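PDB 6JUF: SspB protein from Streptomyces clavuligerus, which takes part in the SspABCD-SspE phosphorothioation-sensing anti-phage defence system, probably as a metal-dependent DNase. Local coordinates for residues 229-234 with 276-281; 235-240 with 262-267; 288-293 with 299-304. All coordinates share one frame; numbering follows the deposited sequence.

All three contacts lie in one C-terminal region of helices and a small antiparallel sheet. Contacts 1 and 2 share helix 231-243: its first turn meets helix 272-285 in contact 1, and the next turns meet the start of helix 264-268 in contact 2. Both rely on small apolar groups and have no hydrogen bond across; contact 2 is wholly buried, contact 1 only partly. Contact 3, a beta hairpin nearer the surface, is held mainly by backbone hydrogen bonds and has one apolar and one largely polar face. Its leucines and Phe302 meet Leu279 of contact 1 and Cys238 and Leu239 of contact 2, so the three share one hydrophobic core.

Contact 1 (229-234 with 276-281); sequences LPARII and AAALEK
Ala231 and Ala278 bring two helices almost backbone to backbone, with their CA atoms only 4.5 Å apart. The first turn of helix 231-243 here meets the middle of helix 272-285. The apolar packing centres on one methyl: Ala278 CB lies 3.9 Å from Ala231 CB and 3.8 Å from Ile234 CG2. Alanine suits both helices because a lone methyl lets the backbones come this near. Ile234 follows Ala231 by one turn of the helix and takes the same methyl from another direction. Its CG2 is anti to the backbone N and its CG1 beside it (chi1 -64°), which leaves the beta branch facing Ala278, while the extended CG1-CD1 arm brings CD1 to 3.9 Å from Ala278 CB.

At the outer margin the packing thins to the methylene chain of Lys281. It runs past Ala231, CD approaching Ala231 CB at 4.3 Å, and the nearly straight chain carries NZ on beyond the methyl. A long aliphatic stem ending in a charge fits a place between apolar helix surface and solvent.

Backbone hydrogen bonding stays within each helix. Pro230, the N-cap residue, accepts Ile234 N at its carbonyl O (3.2 Å), with Ile233 N a weaker second donor. Leu229 and Ile233 point elsewhere, packing on Trp111 of helix 107-118.

With no hydrogen bond or salt bridge across it, the contact depends on shape: two alanines permit the close approach, and the isoleucine fills the side toward the core.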
# COMPACT_ATOMS: atom_id res chain seq x y z
N LEU B 229 10.90 -11.57 -0.04
CA LEU B 229 10.21 -12.83 0.39
C LEU B 229 11.05 -13.46 1.49
O LEU B 229 12.11 -14.06 1.19
CB LEU B 229 10.01 -13.75 -0.79
CG LEU B 229 9.41 -15.15 -0.50
CD1 LEU B 229 8.13 -15.09 0.33
CD2 LEU B 229 9.27 -15.91 -1.83
N PRO B 230 10.63 -13.30 2.75
CA PRO B 230 11.48 -13.83 3.84
C PRO B 230 11.57 -15.38 3.79
O PRO B 230 10.61 -16.10 3.44
CB PRO B 230 10.78 -13.36 5.15
CG PRO B 230 9.92 -12.23 4.71
CD PRO B 230 9.47 -12.58 3.29
N ALA B 231 12.76 -15.89 4.20
CA ALA B 231 12.96 -17.34 4.34
C ALA B 231 11.91 -18.05 5.19
O ALA B 231 11.47 -19.14 4.81
CB ALA B 231 14.35 -17.60 4.92
N ARG B 232 11.49 -17.45 6.31
CA ARG B 232 10.49 -18.11 7.14
C ARG B 232 9.10 -18.14 6.47
O ARG B 232 8.30 -18.99 6.75
CB ARG B 232 10.41 -17.48 8.54
CG ARG B 232 11.68 -17.87 9.34
CD ARG B 232 11.61 -17.36 10.79
NE ARG B 232 11.83 -15.94 10.83
CZ ARG B 232 12.43 -15.26 11.83
NH1 ARG B 232 12.92 -15.89 12.88
NH2 ARG B 232 12.56 -13.94 11.76
N ILE B 233 8.83 -17.18 5.56
CA ILE B 233 7.54 -17.28 4.81
C ILE B 233 7.57 -18.46 3.80
O ILE B 233 6.62 -19.24 3.70
CB ILE B 233 7.17 -15.95 4.09
CG1 ILE B 233 6.96 -14.78 5.07
CG2 ILE B 233 5.92 -16.17 3.19
CD1 ILE B 233 5.84 -14.97 6.08
N ILE B 234 8.72 -18.61 3.13
CA ILE B 234 8.97 -19.78 2.27
C ILE B 234 8.82 -21.09 3.06
O ILE B 234 8.08 -22.00 2.68
CB ILE B 234 10.33 -19.68 1.56
CG1 ILE B 234 10.34 -18.47 0.59
CG2 ILE B 234 10.61 -20.97 0.78
CD1 ILE B 234 11.74 -18.06 0.09
N ALA B 276 15.52 -24.28 -1.40
CA ALA B 276 16.51 -25.01 -0.58
C ALA B 276 17.24 -24.08 0.34
O ALA B 276 17.48 -24.41 1.51
CB ALA B 276 17.51 -25.70 -1.51
N ALA B 277 17.63 -22.93 -0.18
CA ALA B 277 18.41 -21.98 0.64
C ALA B 277 17.60 -21.45 1.82
O ALA B 277 18.12 -21.32 2.95
CB ALA B 277 18.96 -20.83 -0.18
N ALA B 278 16.32 -21.20 1.61
CA ALA B 278 15.44 -20.75 2.70
C ALA B 278 15.27 -21.86 3.73
O ALA B 278 15.31 -21.59 4.95
CB ALA B 278 14.09 -20.32 2.16
N LEU B 279 15.07 -23.10 3.28
CA LEU B 279 14.82 -24.19 4.21
C LEU B 279 16.10 -24.49 5.02
O LEU B 279 16.04 -24.90 6.17
CB LEU B 279 14.33 -25.44 3.46
CG LEU B 279 12.96 -25.34 2.80
CD1 LEU B 279 12.70 -26.58 1.95
CD2 LEU B 279 11.86 -25.08 3.80
N GLU B 280 17.24 -24.24 4.40
CA GLU B 280 18.50 -24.51 5.15
C GLU B 280 18.64 -23.54 6.30
O GLU B 280 19.05 -23.89 7.40
CB GLU B 280 19.69 -24.37 4.21
CG GLU B 280 19.71 -25.56 3.24
CD GLU B 280 20.99 -25.75 2.49
OE1 GLU B 280 21.27 -26.91 2.19
OE2 GLU B 280 21.73 -24.78 2.21
N LYS B 281 18.36 -22.26 6.01
CA LYS B 281 18.42 -21.23 7.03
C LYS B 281 17.47 -21.50 8.17
O LYS B 281 17.83 -21.43 9.34
CB LYS B 281 18.16 -19.85 6.39
CG LYS B 281 18.50 -18.69 7.29
CD LYS B 281 18.37 -17.45 6.46
CE LYS B 281 17.98 -16.23 7.28
NZ LYS B 281 17.93 -15.12 6.28

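Contact 2 (235-240 with 262-267); sequences AYACLD and GAPGRA
Helix 231-243 receives the N-terminal turn of helix 264-268 through a single proline, Pro264, whose ring sits against Ala237 and Cys238. The ring's leading atom, CG, does all the close touching. It lies 3.7 Å from Ala237 C and 3.7 Å from Cys238 N, thus over the peptide link between the two residues, while the side chains close in around it: Ala237 CB is 3.9 Å from Pro264 CG, and Cys238 SG is also 3.9 Å from it. The sulfur reaches this place because it stands beside its own backbone N (chi1 -68°), and the cysteine side chain also packs on Ile275 and Leu279 of helix 272-285.

Proline fits the first turn of a helix, where its missing N-H costs no helical hydrogen bond. Ala263 is the N-cap, its O accepting Ala267 N at 3.1 Å. The order of elements here, helix 231-243, strand 250-253, two short helices, helix 272-285 and then a beta hairpin, resembles that of a winged-helix domain. Before the cap, Gly262 adopts a positive phi of 104°, a conformation in which a CB would crowd the preceding carbonyl.

On a flank of helix 231-243, Tyr236 OH accepts a hydrogen bond from Trp116 NE1, and the tyrosine ring sits edge-to-face with Trp311. Asp240, one turn on, sets its CB over one face of that tyrosine ring, toward the rim, and its carboxylate is held by Arg121 and Trp115.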
# COMPACT_ATOMS: atom_id res chain seq x y z
N ALA B 235 9.54 -21.17 4.20
CA ALA B 235 9.50 -22.40 5.01
C ALA B 235 8.10 -22.72 5.55
O ALA B 235 7.64 -23.87 5.52
CB ALA B 235 10.54 -22.30 6.13
N TYR B 236 7.41 -21.68 6.03
CA TYR B 236 6.04 -21.88 6.48
C TYR B 236 5.17 -22.48 5.32
O TYR B 236 4.40 -23.41 5.52
CB TYR B 236 5.44 -20.52 6.95
CG TYR B 236 3.91 -20.50 6.83
CD1 TYR B 236 3.12 -21.12 7.76
CD2 TYR B 236 3.29 -19.85 5.73
CE1 TYR B 236 1.71 -21.11 7.63
CE2 TYR B 236 1.91 -19.82 5.59
CZ TYR B 236 1.13 -20.50 6.54
OH TYR B 236 -0.22 -20.50 6.37
N ALA B 237 5.32 -21.87 4.13
CA ALA B 237 4.52 -22.33 3.00
C ALA B 237 4.81 -23.76 2.60
O ALA B 237 3.88 -24.54 2.32
CB ALA B 237 4.69 -21.37 1.82
N CYS B 238 6.11 -24.12 2.67
CA CYS B 238 6.49 -25.51 2.40
C CYS B 238 5.83 -26.52 3.36
O CYS B 238 5.28 -27.54 2.96
CB CYS B 238 8.02 -25.65 2.42
SG CYS B 238 8.86 -24.82 1.05
N LEU B 239 5.89 -26.18 4.65
CA LEU B 239 5.31 -27.04 5.70
C LEU B 239 3.79 -27.05 5.65
O LEU B 239 3.16 -28.12 5.81
CB LEU B 239 5.83 -26.59 7.06
CG LEU B 239 7.30 -26.92 7.35
CD1 LEU B 239 7.80 -25.95 8.47
CD2 LEU B 239 7.54 -28.38 7.71
N ASP B 240 3.21 -25.86 5.36
CA ASP B 240 1.75 -25.77 5.23
C ASP B 240 1.28 -26.63 4.04
O ASP B 240 0.26 -27.31 4.10
CB ASP B 240 1.38 -24.32 5.04
CG ASP B 240 -0.12 -24.06 5.04
OD1 ASP B 240 -0.81 -24.51 5.97
OD2 ASP B 240 -0.58 -23.38 4.09
N GLY B 262 0.32 -26.01 -6.98
CA GLY B 262 -0.18 -25.71 -5.62
C GLY B 262 0.93 -25.36 -4.64
O GLY B 262 0.67 -24.76 -3.57
N ALA B 263 2.16 -25.74 -4.96
CA ALA B 263 3.24 -25.68 -3.98
C ALA B 263 3.96 -24.31 -4.07
O ALA B 263 3.64 -23.50 -4.97
CB ALA B 263 4.19 -26.88 -4.18
N PRO B 264 4.89 -24.01 -3.19
CA PRO B 264 5.47 -22.68 -3.12
C PRO B 264 6.28 -22.25 -4.35
O PRO B 264 6.34 -21.05 -4.65
CB PRO B 264 6.40 -22.75 -1.89
CG PRO B 264 5.72 -23.76 -1.03
CD PRO B 264 5.21 -24.81 -1.99
N GLY B 265 6.90 -23.21 -5.07
CA GLY B 265 7.63 -22.82 -6.23
C GLY B 265 6.76 -22.11 -7.26
O GLY B 265 7.12 -21.04 -7.78
N ARG B 266 5.63 -22.67 -7.59
CA ARG B 266 4.71 -22.04 -8.55
C ARG B 266 3.95 -20.87 -7.92
O ARG B 266 3.55 -19.96 -8.65
CB ARG B 266 3.74 -23.07 -9.13
CG ARG B 266 4.28 -23.82 -10.35
CD ARG B 266 3.43 -23.28 -11.51
NE ARG B 266 3.42 -24.26 -12.52
CZ ARG B 266 2.67 -24.25 -13.57
NH1 ARG B 266 1.80 -23.23 -13.81
NH2 ARG B 266 2.85 -25.24 -14.40
N ALA B 267 3.74 -20.89 -6.61
CA ALA B 267 2.95 -19.81 -6.00
C ALA B 267 3.78 -18.53 -5.89
O ALA B 267 3.31 -17.43 -6.17
CB ALA B 267 2.43 -20.19 -4.59

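Contact 3 (288-293 with 299-304); sequences ELQLVE and SLTFTS
Glu288 O is approached by three groups at once. Thr303 N donates to it at 3.1 Å in the carbonyl plane. Water 1 donates to the same oxygen at 2.9 Å. Phe302 CA adds a CA-H...O contact to it at 3.3 Å. This atom stands at one end of a beta hairpin, strand 289-293 followed by strand 298-302; the axes of 289-293 and 299-302 run antiparallel but twisted, at 143°. Gln290 with Thr301 and Val292 with Ser299 are hydrogen-bonded pairs, each with two N-H...O bonds; of these Thr301 N to Gln290 O, at 2.8 Å, is nearly straight at 172°. Leu289 with Phe302 and Leu291 with Leu300 are the alternating non-hydrogen-bonded pairs.

The face bearing Leu289, Leu291, Leu300 and Phe302 turns to the helices. Leu289 CD2 crosses to Phe302 CB at 3.8 Å, and Leu291 CD2 reaches Leu300 CB at 4.1 Å. Branched apolar chains and a ring belong here, for the same side chains also pack on Leu239, Leu279 and Leu309. At its other edge strand 298-302 hydrogen-bonds to strand 250-253, Leu300 with Ile252 and Phe302 with Gly250, and so is the central strand of three.

The other face carries Gln290, Val292, Ser299 and Thr301, more polar and partly open to solvent. Beta-branched valine and threonine suit extended backbone, and they touch there by their methyls, Val292 CG2 to Thr301 CG2 at 4.0 Å, crossing at about a right angle. Thr301 holds OG1 between its backbone N and carbonyl carbon (chi1 70°), bringing OG1 against Gln290 CB and into a 2.7 Å hydrogen bond with water 1, the same water that donates to Glu288 O.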
# COMPACT_ATOMS: atom_id res chain seq x y z
N GLU B 288 13.69 -29.96 14.59
CA GLU B 288 12.65 -30.81 14.04
C GLU B 288 12.68 -30.86 12.52
O GLU B 288 12.03 -31.69 11.90
CB GLU B 288 11.25 -30.36 14.46
CG GLU B 288 11.01 -30.11 15.95
CD GLU B 288 11.05 -28.59 16.33
OE1 GLU B 288 10.37 -28.23 17.35
OE2 GLU B 288 11.78 -27.77 15.60
N LEU B 289 13.47 -29.99 11.89
CA LEU B 289 13.50 -29.91 10.44
C LEU B 289 14.88 -30.26 9.92
O LEU B 289 15.88 -29.84 10.47
CB LEU B 289 13.14 -28.48 9.95
CG LEU B 289 11.78 -27.97 10.44
CD1 LEU B 289 11.62 -26.53 9.93
CD2 LEU B 289 10.60 -28.85 9.99
N GLN B 290 14.93 -31.03 8.84
CA GLN B 290 16.21 -31.33 8.16
C GLN B 290 16.02 -31.31 6.65
O GLN B 290 14.94 -31.50 6.12
CB GLN B 290 16.80 -32.71 8.55
CG GLN B 290 17.26 -32.76 9.99
CD GLN B 290 18.09 -34.02 10.28
OE1 GLN B 290 18.24 -34.88 9.42
NE2 GLN B 290 18.69 -34.08 11.45
N LEU B 291 17.11 -31.05 5.95
CA LEU B 291 17.19 -31.33 4.54
C LEU B 291 18.03 -32.59 4.40
O LEU B 291 19.15 -32.62 4.89
CB LEU B 291 17.83 -30.21 3.74
CG LEU B 291 16.97 -28.94 3.49
CD1 LEU B 291 17.65 -28.18 2.36
CD2 LEU B 291 15.54 -29.26 3.04
N VAL B 292 17.47 -33.60 3.74
CA VAL B 292 18.11 -34.92 3.62
C VAL B 292 18.19 -35.34 2.16
O VAL B 292 17.30 -35.04 1.37
CB VAL B 292 17.32 -35.96 4.45
CG1 VAL B 292 17.84 -37.37 4.24
CG2 VAL B 292 17.37 -35.59 5.93
N GLU B 293 19.26 -36.01 1.77
CA GLU B 293 19.38 -36.55 0.41
C GLU B 293 19.00 -38.02 0.45
O GLU B 293 19.54 -38.78 1.25
CB GLU B 293 20.80 -36.45 -0.09
CG GLU B 293 21.31 -35.03 -0.19
CD GLU B 293 22.19 -34.82 -1.40
OE1 GLU B 293 22.61 -35.83 -2.02
OE2 GLU B 293 22.43 -33.64 -1.71
N SER B 299 15.02 -33.83 0.19
CA SER B 299 13.73 -33.63 0.79
C SER B 299 13.84 -32.82 2.06
O SER B 299 14.89 -32.84 2.79
CB SER B 299 13.05 -34.96 1.13
OG SER B 299 12.76 -35.67 -0.07
N LEU B 300 12.75 -32.14 2.35
CA LEU B 300 12.54 -31.57 3.69
C LEU B 300 11.87 -32.60 4.59
O LEU B 300 10.82 -33.17 4.24
CB LEU B 300 11.65 -30.33 3.57
CG LEU B 300 11.05 -29.71 4.85
CD1 LEU B 300 12.16 -29.06 5.68
CD2 LEU B 300 9.97 -28.68 4.46
N THR B 301 12.49 -32.88 5.74
CA THR B 301 11.91 -33.79 6.69
C THR B 301 11.42 -33.04 7.91
O THR B 301 12.00 -31.99 8.29
CB THR B 301 12.89 -34.90 7.09
OG1 THR B 301 13.95 -34.36 7.89
CG2 THR B 301 13.40 -35.60 5.81
N PHE B 302 10.39 -33.58 8.55
CA PHE B 302 9.87 -33.02 9.79
C PHE B 302 9.50 -34.16 10.77
O PHE B 302 8.87 -35.14 10.35
CB PHE B 302 8.63 -32.08 9.51
CG PHE B 302 7.74 -32.56 8.34
CD1 PHE B 302 8.06 -32.17 7.02
CD2 PHE B 302 6.64 -33.39 8.56
CE1 PHE B 302 7.28 -32.65 5.97
CE2 PHE B 302 5.87 -33.84 7.47
CZ PHE B 302 6.20 -33.46 6.19
N THR B 303 9.93 -34.03 12.04
CA THR B 303 9.84 -35.16 13.02
C THR B 303 8.49 -35.13 13.72
O THR B 303 8.20 -35.99 14.58
CB THR B 303 10.94 -35.05 14.08
OG1 THR B 303 10.87 -33.76 14.75
CG2 THR B 303 12.33 -35.27 13.49
N SER B 304 7.66 -34.13 13.38
CA SER B 304 6.29 -34.09 13.89
C SER B 304 5.41 -33.40 12.89
O SER B 304 5.89 -33.05 11.81
CB SER B 304 6.20 -33.43 15.30
OG SER B 304 6.53 -32.04 15.26
O HOH W 1 13.44 -33.78 10.52